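Local coordinates for nitrogenase molybdenum-iron protein alpha chain (Clostridium pasteurianum, PDB 4WES) that forms, with the beta chain, the molybdenum-iron component of nitrogenase, which reduces dinitrogen to ammonia at an iron-molybdenum cofactor, at residues 7-12 with 450-455; 178-183 with 388-393; 296-301 with 421-426. All coordinates share one frame; numbering follows the deposited sequence.

In the fold
The three contacts lie well apart, and none touches another. Interaction 2 is the one tied to the active site: Q182, in its 178-183 segment, binds homocitrate, and V180 has its side chain about 12 Å from the iron-molybdenum cluster. K178, at the start of the same segment, has its side chain about 9 Å from the [8Fe-7S] cluster. Interaction 1 joins the N-terminal helix to helix 446-456, with its centre about 29 Å from that of interaction 2. Interaction 3 packs helix 289-303 against the loop after helix 411-419; its nearest atoms are about 17 Å from interaction 2. The centres of interactions 1 and 3 are about 40 Å apart.

Interaction 1. Residues 7-12 with 450-455; sequences DEILEK and EVVLEK
I9 meets V451 and V452, and the E8 carboxylate lies against the K455 methylenes, the two side chains crossing at a slant. Backbones are closest at I9 and V451, whose CA atoms are 5.9 Å apart. The K455 chain can be followed outward. Its CB leaves the backbone toward helix 5-10. CG comes next and lies 3.6 Å from E8 OE1. The chain bends here, with chi2 at -62°, and is extended from there on. This turn carries the methylenes past the E8 carboxylate. CD stays 3.6 Å from E8 OE1, and CE lies 3.8 Å from E8 CD. The tip, NZ, forms a salt bridge with E454 OE2 at 3.3 Å, within its own helix. E8 OE2 is 4.3 Å from K455 NZ, too far for a salt bridge. The attraction to E8 is therefore probably only a general electrostatic one, and the touching is done by the lysine methylenes.

Next to this charged pair the contact is apolar. I9 CG1 packs on V451 CG1 at 3.8 Å. I9 CD1 reaches V452 CG2 at 4.1 Å. I9 also rests on I439 and I441 of strand 439-441 and on I25 of strand 25-27. H447 of helix 446-456 is hydrogen-bonded to the I9 carbonyl. This is helix-to-helix packing over the edge of a mixed beta sheet, with apolar contacts on the sheet side and E8 and K455 beside them.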
loop_
_atom_site.group_PDB
_atom_site.type_symbol
_atom_site.label_atom_id
_atom_site.label_comp_id
_atom_site.label_asym_id
_atom_site.label_seq_id
_atom_site.Cartn_x
_atom_site.Cartn_y
_atom_site.Cartn_z
ATOM N N ASP A 7 -46.472 21.201 -1.811
ATOM C CA ASP A 7 -46.406 22.618 -1.474
ATOM C C ASP A 7 -45.065 23.005 -0.812
ATOM O O ASP A 7 -44.489 24.072 -1.074
ATOM C CB ASP A 7 -47.578 22.959 -0.552
ATOM C CG ASP A 7 -48.925 22.773 -1.218
ATOM O OD1 ASP A 7 -49.832 22.272 -0.515
ATOM O OD2 ASP A 7 -49.090 23.134 -2.406
ATOM N N GLU A 8 -44.607 22.151 0.091
ATOM C CA GLU A 8 -43.348 22.370 0.795
ATOM C C GLU A 8 -42.165 22.397 -0.162
ATOM O O GLU A 8 -41.264 23.206 -0.010
ATOM C CB GLU A 8 -43.188 21.310 1.882
ATOM C CG GLU A 8 -44.219 21.505 2.973
ATOM C CD GLU A 8 -44.318 20.363 3.956
ATOM O OE1 GLU A 8 -43.864 19.252 3.631
ATOM O OE2 GLU A 8 -44.885 20.583 5.047
ATOM N N ILE A 9 -42.181 21.490 -1.139
ATOM C CA ILE A 9 -41.138 21.481 -2.163
ATOM C C ILE A 9 -41.202 22.761 -3.009
ATOM O O ILE A 9 -40.169 23.354 -3.336
ATOM C CB ILE A 9 -41.257 20.235 -3.085
ATOM C CG1 ILE A 9 -40.905 18.976 -2.313
ATOM C CG2 ILE A 9 -40.344 20.375 -4.279
ATOM C CD1 ILE A 9 -41.323 17.720 -3.025
ATOM N N LEU A 10 -42.405 23.174 -3.378
ATOM C CA LEU A 10 -42.547 24.306 -4.280
ATOM C C LEU A 10 -42.248 25.673 -3.683
ATOM O O LEU A 10 -42.020 26.635 -4.426
ATOM C CB LEU A 10 -43.943 24.314 -4.891
ATOM C CG LEU A 10 -44.337 23.200 -5.853
ATOM C CD1 LEU A 10 -45.800 23.263 -6.235
ATOM C CD2 LEU A 10 -43.479 23.210 -7.107
ATOM N N GLU A 11 -42.304 25.788 -2.356
ATOM C CA GLU A 11 -42.379 27.103 -1.722
ATOM C C GLU A 11 -41.256 28.036 -2.131
ATOM O O GLU A 11 -41.496 29.216 -2.344
ATOM C CB GLU A 11 -42.423 26.939 -0.203
ATOM C CG GLU A 11 -42.441 28.265 0.537
ATOM C CD GLU A 11 -43.736 29.029 0.344
ATOM O OE1 GLU A 11 -43.757 30.261 0.592
ATOM O OE2 GLU A 11 -44.737 28.389 -0.049
ATOM N N LYS A 12 -40.030 27.536 -2.199
ATOM C CA LYS A 12 -38.870 28.430 -2.351
ATOM C C LYS A 12 -38.618 28.884 -3.800
ATOM O O LYS A 12 -37.867 29.860 -4.046
ATOM C CB LYS A 12 -37.613 27.745 -1.792
ATOM C CG LYS A 12 -36.436 28.665 -1.545
ATOM C CD LYS A 12 -35.300 27.893 -0.888
ATOM C CE LYS A 12 -34.110 28.766 -0.520
ATOM N NZ LYS A 12 -32.972 27.930 -0.014
ATOM N N GLU A 450 -33.524 17.948 -1.018
ATOM C CA GLU A 450 -33.297 18.342 0.358
ATOM C C GLU A 450 -34.591 18.498 1.141
ATOM O O GLU A 450 -34.652 18.136 2.291
ATOM C CB GLU A 450 -32.488 19.606 0.414
ATOM C CG GLU A 450 -30.992 19.358 0.113
ATOM C CD GLU A 450 -30.124 20.373 0.823
ATOM O OE1 GLU A 450 -29.282 19.944 1.679
ATOM O OE2 GLU A 450 -30.335 21.601 0.547
ATOM N N VAL A 451 -35.641 19.013 0.500
ATOM C CA VAL A 451 -36.939 19.120 1.164
ATOM C C VAL A 451 -37.476 17.721 1.498
ATOM O O VAL A 451 -37.937 17.467 2.611
ATOM C CB VAL A 451 -37.959 19.933 0.353
ATOM C CG1 VAL A 451 -39.293 19.937 1.043
ATOM C CG2 VAL A 451 -37.470 21.359 0.168
ATOM N N VAL A 452 -37.411 16.796 0.530
ATOM C CA VAL A 452 -37.838 15.411 0.744
ATOM C C VAL A 452 -37.095 14.790 1.932
ATOM O O VAL A 452 -37.720 14.180 2.818
ATOM C CB VAL A 452 -37.626 14.573 -0.504
ATOM C CG1 VAL A 452 -37.747 13.085 -0.193
ATOM C CG2 VAL A 452 -38.603 15.003 -1.602
ATOM N N LEU A 453 -35.772 14.933 1.954
ATOM C CA LEU A 453 -34.957 14.359 3.035
ATOM C C LEU A 453 -35.363 14.919 4.386
ATOM O O LEU A 453 -35.476 14.193 5.372
ATOM C CB LEU A 453 -33.486 14.606 2.765
ATOM C CG LEU A 453 -32.878 13.707 1.681
ATOM C CD1 LEU A 453 -31.605 14.305 1.130
ATOM C CD2 LEU A 453 -32.613 12.320 2.214
ATOM N N GLU A 454 -35.561 16.232 4.447
ATOM C CA GLU A 454 -35.878 16.894 5.722
ATOM C C GLU A 454 -37.260 16.510 6.220
ATOM O O GLU A 454 -37.475 16.264 7.419
ATOM C CB GLU A 454 -35.718 18.402 5.606
ATOM C CG GLU A 454 -35.947 19.105 6.958
ATOM C CD GLU A 454 -36.605 20.456 6.805
ATOM O OE1 GLU A 454 -35.884 21.480 6.815
ATOM O OE2 GLU A 454 -37.849 20.490 6.667
ATOM N N LYS A 455 -38.225 16.476 5.316
ATOM C CA LYS A 455 -39.628 16.253 5.697
ATOM C C LYS A 455 -39.910 14.802 5.977
ATOM O O LYS A 455 -40.632 14.476 6.909
ATOM C CB LYS A 455 -40.577 16.798 4.627
ATOM C CG LYS A 455 -40.506 18.319 4.475
ATOM C CD LYS A 455 -40.910 19.089 5.724
ATOM C CE LYS A 455 -40.813 20.586 5.477
ATOM N NZ LYS A 455 -41.045 21.388 6.700
#

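Interaction 2. Residues 178-183 with 388-393; sequences KGVSQS and ADSKNI. With HCA (3-hydroxy-3-carboxy-adipic acid), chain E.
The backbones come closest at G179 and S390, with CA atoms 4.4 Å apart, where a loop at positive phi (59° at G179) faces the beginning of a type I turn, S390 to I393. The turn is closed by a hydrogen bond from I393 N to S390 O. No direct hydrogen bond joins the two segments. G179 CA instead makes a CA-H...O contact of 3.4 Å with D389 O. Two waters add to this link. One sits within hydrogen-bonding distance of both G179 O and D389 O. The second accepts from G179 N at 2.9 Å, and its link to D389 O is at best weak.

The side chains pack around this backbone join. V180 CG1 touches D389 CB at 3.7 Å, and the two side chains cross at about a right angle. S390 OG lies 3.7 Å from G179 CA. From the other end of the turn, I393 brings CD1 to 3.9 Å from G179 N, and the same methyl meets K178 CB. The charged ends turn to other partners: D389 to R42 and K178 to E175. Q46 of the beta chain donates to V180 O, so the loop is also tied to that subunit.

Helix 182-196 starts just beyond. S181 is its N-cap, and S181 OG accepts from S183 N at 3.1 Å. Q182 bends at chi2 (94°). Its NE2 donates to homocitrate O1 at 2.9 Å, with 156° at the hydrogen. OE1 accepts from G52 N and NE2 is also bonded to E368; with homocitrate, these fix the amide's rotation. The 178-183 segment thus runs from the packed loop at G179 to a capped helix start, where Q182 forms part of the homocitrate pocket beside the iron-molybdenum cofactor.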
loop_
_atom_site.group_PDB
_atom_site.type_symbol
_atom_site.label_atom_id
_atom_site.label_comp_id
_atom_site.label_asym_id
_atom_site.label_seq_id
_atom_site.Cartn_x
_atom_site.Cartn_y
_atom_site.Cartn_z
ATOM N N LYS A 178 -29.126 18.431 -28.276
ATOM C CA LYS A 178 -30.360 17.957 -28.873
ATOM C C LYS A 178 -31.295 17.357 -27.832
ATOM O O LYS A 178 -30.868 16.743 -26.857
ATOM C CB LYS A 178 -30.066 16.984 -29.981
ATOM C CG LYS A 178 -29.405 17.712 -31.137
ATOM C CD LYS A 178 -29.157 16.844 -32.332
ATOM C CE LYS A 178 -28.709 17.678 -33.523
ATOM N NZ LYS A 178 -28.328 16.792 -34.643
ATOM N N GLY A 179 -32.591 17.558 -28.027
ATOM C CA GLY A 179 -33.534 17.197 -27.018
ATOM C C GLY A 179 -33.248 17.923 -25.708
ATOM O O GLY A 179 -32.814 19.079 -25.700
ATOM N N VAL A 180 -33.532 17.246 -24.609
ATOM C CA VAL A 180 -33.518 17.841 -23.273
ATOM C C VAL A 180 -32.760 17.010 -22.239
ATOM O O VAL A 180 -32.735 17.392 -21.078
ATOM C CB VAL A 180 -34.949 18.117 -22.758
ATOM C CG1 VAL A 180 -35.647 19.108 -23.672
ATOM C CG2 VAL A 180 -35.782 16.868 -22.653
ATOM N N SER A 181 -32.205 15.876 -22.657
ATOM C CA SER A 181 -31.700 14.869 -21.765
ATOM C C SER A 181 -31.056 13.740 -22.571
ATOM O O SER A 181 -31.000 13.779 -23.807
ATOM C CB SER A 181 -32.843 14.293 -20.954
ATOM O OG SER A 181 -33.725 13.590 -21.843
ATOM N N GLN A 182 -30.698 12.678 -21.854
ATOM C CA GLN A 182 -30.232 11.438 -22.476
ATOM C C GLN A 182 -31.260 10.825 -23.416
ATOM O O GLN A 182 -30.883 10.076 -24.343
ATOM C CB GLN A 182 -29.866 10.413 -21.412
ATOM C CG GLN A 182 -28.693 10.767 -20.491
ATOM C CD GLN A 182 -29.139 11.434 -19.195
ATOM O OE1 GLN A 182 -29.890 12.389 -19.219
ATOM N NE2 GLN A 182 -28.608 10.980 -18.079
ATOM N N SER A 183 -32.539 11.058 -23.159
ATOM C CA SER A 183 -33.586 10.413 -23.929
ATOM C C SER A 183 -33.439 10.591 -25.446
ATOM O O SER A 183 -33.620 9.621 -26.198
ATOM C CB SER A 183 -34.957 10.890 -23.464
ATOM O OG SER A 183 -35.957 10.375 -24.309
ATOM N N ALA A 388 -41.523 21.630 -28.067
ATOM C CA ALA A 388 -40.650 22.328 -29.012
ATOM C C ALA A 388 -39.146 21.960 -28.900
ATOM O O ALA A 388 -38.399 21.964 -29.896
ATOM C CB ALA A 388 -40.829 23.828 -28.865
ATOM N N ASP A 389 -38.700 21.644 -27.693
ATOM C CA ASP A 389 -37.285 21.340 -27.489
ATOM C C ASP A 389 -36.875 19.932 -27.930
ATOM O O ASP A 389 -35.677 19.644 -27.981
ATOM C CB ASP A 389 -36.932 21.587 -26.026
ATOM C CG ASP A 389 -37.054 23.042 -25.670
ATOM O OD1 ASP A 389 -36.458 23.853 -26.373
ATOM O OD2 ASP A 389 -37.788 23.374 -24.738
ATOM N N SER A 390 -37.841 19.086 -28.271
ATOM C CA SER A 390 -37.534 17.751 -28.823
ATOM C C SER A 390 -38.146 17.502 -30.215
ATOM O O SER A 390 -38.023 16.413 -30.753
ATOM C CB SER A 390 -37.947 16.646 -27.850
ATOM O OG SER A 390 -37.188 16.724 -26.664
ATOM N N LYS A 391 -38.771 18.513 -30.811
ATOM C CA LYS A 391 -39.508 18.315 -32.041
ATOM C C LYS A 391 -38.637 17.921 -33.210
ATOM O O LYS A 391 -39.135 17.281 -34.151
ATOM C CB LYS A 391 -40.348 19.546 -32.394
ATOM C CG LYS A 391 -39.582 20.782 -32.807
ATOM C CD LYS A 391 -40.549 21.894 -33.225
ATOM C CE LYS A 391 -39.899 23.268 -33.169
ATOM N NZ LYS A 391 -38.628 23.309 -33.942
ATOM N N ASN A 392 -37.357 18.284 -33.171
ATOM C CA ASN A 392 -36.459 17.971 -34.282
ATOM C C ASN A 392 -35.729 16.636 -34.165
ATOM O O ASN A 392 -34.894 16.292 -35.012
ATOM C CB ASN A 392 -35.477 19.109 -34.482
ATOM C CG ASN A 392 -36.169 20.394 -34.940
ATOM O OD1 ASN A 392 -37.177 20.351 -35.647
ATOM N ND2 ASN A 392 -35.637 21.536 -34.536
ATOM N N ILE A 393 -36.025 15.874 -33.124
ATOM C CA ILE A 393 -35.508 14.491 -33.048
ATOM C C ILE A 393 -36.216 13.694 -34.138
ATOM O O ILE A 393 -37.419 13.635 -34.138
ATOM C CB ILE A 393 -35.734 13.876 -31.653
ATOM C CG1 ILE A 393 -35.062 14.735 -30.570
ATOM C CG2 ILE A 393 -35.257 12.441 -31.633
ATOM C CD1 ILE A 393 -33.605 15.034 -30.829
HETATM C C1 HCA E . -25.335 8.795 -17.982
HETATM C C2 HCA E . -24.642 7.573 -17.374
HETATM C C3 HCA E . -25.137 7.208 -15.976
HETATM C C4 HCA E . -24.515 8.098 -14.883
HETATM C C5 HCA E . -24.854 7.486 -13.513
HETATM C C6 HCA E . -24.785 8.347 -12.288
HETATM C C7 HCA E . -24.746 5.759 -15.677
HETATM O O1 HCA E . -26.459 9.121 -17.578
HETATM O O2 HCA E . -24.753 9.407 -18.893
HETATM O O3 HCA E . -24.320 7.830 -11.225
HETATM O O4 HCA E . -25.197 9.527 -12.344
HETATM O O5 HCA E . -25.653 4.989 -15.291
HETATM O O6 HCA E . -23.554 5.432 -15.769
HETATM O O7 HCA E . -26.548 7.342 -15.899
HETATM O O HOH W 1 -33.164 20.844 -27.838
HETATM O O HOH W 2 -33.453 19.065 -30.367
#

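Interaction 3. Residues 296-301 with 421-426; sequences LRDMAK and GVPLSS
A buried carboxylate, that of D298, is set against a proline ring here and reaches the facing backbone through water. D298 OD2 lies 3.2 Å from P423 CD, a close approach to a carbon beside the ring nitrogen. The other oxygen, OD1, accepts from a water at 2.7 Å. That water also donates to G421 O at 2.9 Å. It thus bridges the helix and the loop, which share no direct hydrogen bond. D298 has its CG anti to the carbonyl carbon (chi1 -75°), which aims the carboxylate at the loop.

V422 packs alongside. Its CG2 lies 4.0 Å from D298 OD1 and 3.9 Å from K301 CD. K301 is extended beyond CG, and only its aliphatic part meets the valine. G421 has a positive phi of 100° and ends the preceding helix in a Schellman motif. An inverse gamma turn is centred on P423, with a weak bond from L424 N to V422 O.

V422 also rests on L417 of helix 411-419 and on I282 of strand 281-283. P423 and S425 make backbone hydrogen bonds with K283 and W281. The loop leaves helix 411-419, lies beside strand 281-283 and packs on helix 289-303, whose K301 also touches L417.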
loop_
_atom_site.group_PDB
_atom_site.type_symbol
_atom_site.label_atom_id
_atom_site.label_comp_id
_atom_site.label_asym_id
_atom_site.label_seq_id
_atom_site.Cartn_x
_atom_site.Cartn_y
_atom_site.Cartn_z
ATOM N N LEU A 296 -41.108 -14.723 -16.226
ATOM C CA LEU A 296 -40.935 -16.076 -16.733
ATOM C C LEU A 296 -42.289 -16.717 -16.991
ATOM O O LEU A 296 -42.478 -17.456 -17.959
ATOM C CB LEU A 296 -40.112 -16.915 -15.760
ATOM C CG LEU A 296 -38.658 -16.478 -15.579
ATOM C CD1 LEU A 296 -38.013 -17.325 -14.481
ATOM C CD2 LEU A 296 -37.884 -16.619 -16.877
ATOM N N ARG A 297 -43.256 -16.485 -16.111
ATOM C CA ARG A 297 -44.589 -17.032 -16.305
ATOM C C ARG A 297 -45.306 -16.390 -17.502
ATOM O O ARG A 297 -45.999 -17.078 -18.254
ATOM C CB ARG A 297 -45.403 -16.937 -15.016
ATOM C CG ARG A 297 -44.906 -17.928 -13.964
ATOM C CD ARG A 297 -45.546 -17.734 -12.618
ATOM N NE ARG A 297 -45.123 -18.809 -11.757
ATOM C CZ ARG A 297 -45.266 -18.812 -10.438
ATOM N NH1 ARG A 297 -45.762 -17.749 -9.819
ATOM N NH2 ARG A 297 -44.881 -19.864 -9.750
ATOM N N ASP A 298 -45.079 -15.106 -17.731
ATOM C CA ASP A 298 -45.661 -14.455 -18.915
ATOM C C ASP A 298 -45.068 -15.032 -20.201
ATOM O O ASP A 298 -45.773 -15.245 -21.195
ATOM C CB ASP A 298 -45.387 -12.953 -18.878
ATOM C CG ASP A 298 -46.258 -12.183 -17.887
ATOM O OD1 ASP A 298 -47.309 -12.692 -17.466
ATOM O OD2 ASP A 298 -45.921 -11.017 -17.633
ATOM N N MET A 299 -43.754 -15.242 -20.181
ATOM C CA MET A 299 -43.066 -15.797 -21.345
ATOM C C MET A 299 -43.620 -17.190 -21.637
ATOM O O MET A 299 -43.920 -17.533 -22.792
ATOM C CB MET A 299 -41.571 -15.910 -21.090
ATOM C CG MET A 299 -40.869 -14.587 -21.012
ATOM S SD MET A 299 -39.137 -14.792 -20.569
ATOM C CE MET A 299 -38.543 -15.556 -22.074
ATOM N N ALA A 300 -43.807 -18.016 -20.607
ATOM C CA ALA A 300 -44.306 -19.370 -20.799
ATOM C C ALA A 300 -45.730 -19.336 -21.361
ATOM O O ALA A 300 -46.089 -20.142 -22.213
ATOM C CB ALA A 300 -44.271 -20.145 -19.497
ATOM N N LYS A 301 -46.544 -18.387 -20.920
ATOM C CA LYS A 301 -47.881 -18.242 -21.469
ATOM C C LYS A 301 -47.849 -17.918 -22.966
ATOM O O LYS A 301 -48.652 -18.437 -23.739
ATOM C CB LYS A 301 -48.673 -17.181 -20.718
ATOM C CG LYS A 301 -49.120 -17.624 -19.330
ATOM C CD LYS A 301 -49.680 -16.502 -18.482
ATOM C CE LYS A 301 -49.919 -16.997 -17.069
ATOM N NZ LYS A 301 -50.404 -15.921 -16.187
ATOM N N GLY A 421 -53.580 -10.998 -18.603
ATOM C CA GLY A 421 -52.610 -10.189 -17.864
ATOM C C GLY A 421 -51.213 -10.133 -18.471
ATOM O O GLY A 421 -50.308 -9.542 -17.870
ATOM N N VAL A 422 -51.012 -10.695 -19.661
ATOM C CA VAL A 422 -49.690 -10.683 -20.252
ATOM C C VAL A 422 -49.498 -9.324 -20.927
ATOM O O VAL A 422 -50.368 -8.899 -21.699
ATOM C CB VAL A 422 -49.563 -11.827 -21.275
ATOM C CG1 VAL A 422 -48.213 -11.788 -21.966
ATOM C CG2 VAL A 422 -49.776 -13.180 -20.606
ATOM N N PRO A 423 -48.376 -8.632 -20.640
ATOM C CA PRO A 423 -48.202 -7.242 -21.087
ATOM C C PRO A 423 -47.648 -7.179 -22.518
ATOM O O PRO A 423 -46.550 -6.660 -22.771
ATOM C CB PRO A 423 -47.226 -6.674 -20.069
ATOM C CG PRO A 423 -46.380 -7.860 -19.692
ATOM C CD PRO A 423 -47.339 -9.034 -19.670
ATOM N N LEU A 424 -48.414 -7.762 -23.450
ATOM C CA LEU A 424 -48.069 -7.708 -24.867
ATOM C C LEU A 424 -48.213 -6.272 -25.382
ATOM O O LEU A 424 -49.287 -5.673 -25.315
ATOM C CB LEU A 424 -48.938 -8.678 -25.670
ATOM C CG LEU A 424 -48.479 -10.124 -25.666
ATOM C CD1 LEU A 424 -49.595 -11.065 -26.012
ATOM C CD2 LEU A 424 -47.316 -10.329 -26.632
ATOM N N SER A 425 -47.119 -5.756 -25.911
ATOM C CA SER A 425 -47.060 -4.397 -26.462
ATOM C C SER A 425 -47.664 -3.386 -25.517
ATOM O O SER A 425 -48.352 -2.479 -25.936
ATOM C CB SER A 425 -47.724 -4.379 -27.848
ATOM O OG SER A 425 -47.135 -5.403 -28.645
ATOM N N SER A 426 -47.376 -3.527 -24.229
ATOM C CA SER A 426 -47.948 -2.615 -23.257
ATOM C C SER A 426 -46.994 -2.421 -22.101
ATOM O O SER A 426 -46.049 -3.195 -21.889
ATOM C CB SER A 426 -49.300 -3.107 -22.804
ATOM O OG SER A 426 -49.169 -4.299 -22.124
HETATM O O HOH W 3 -49.135 -11.443 -15.966
#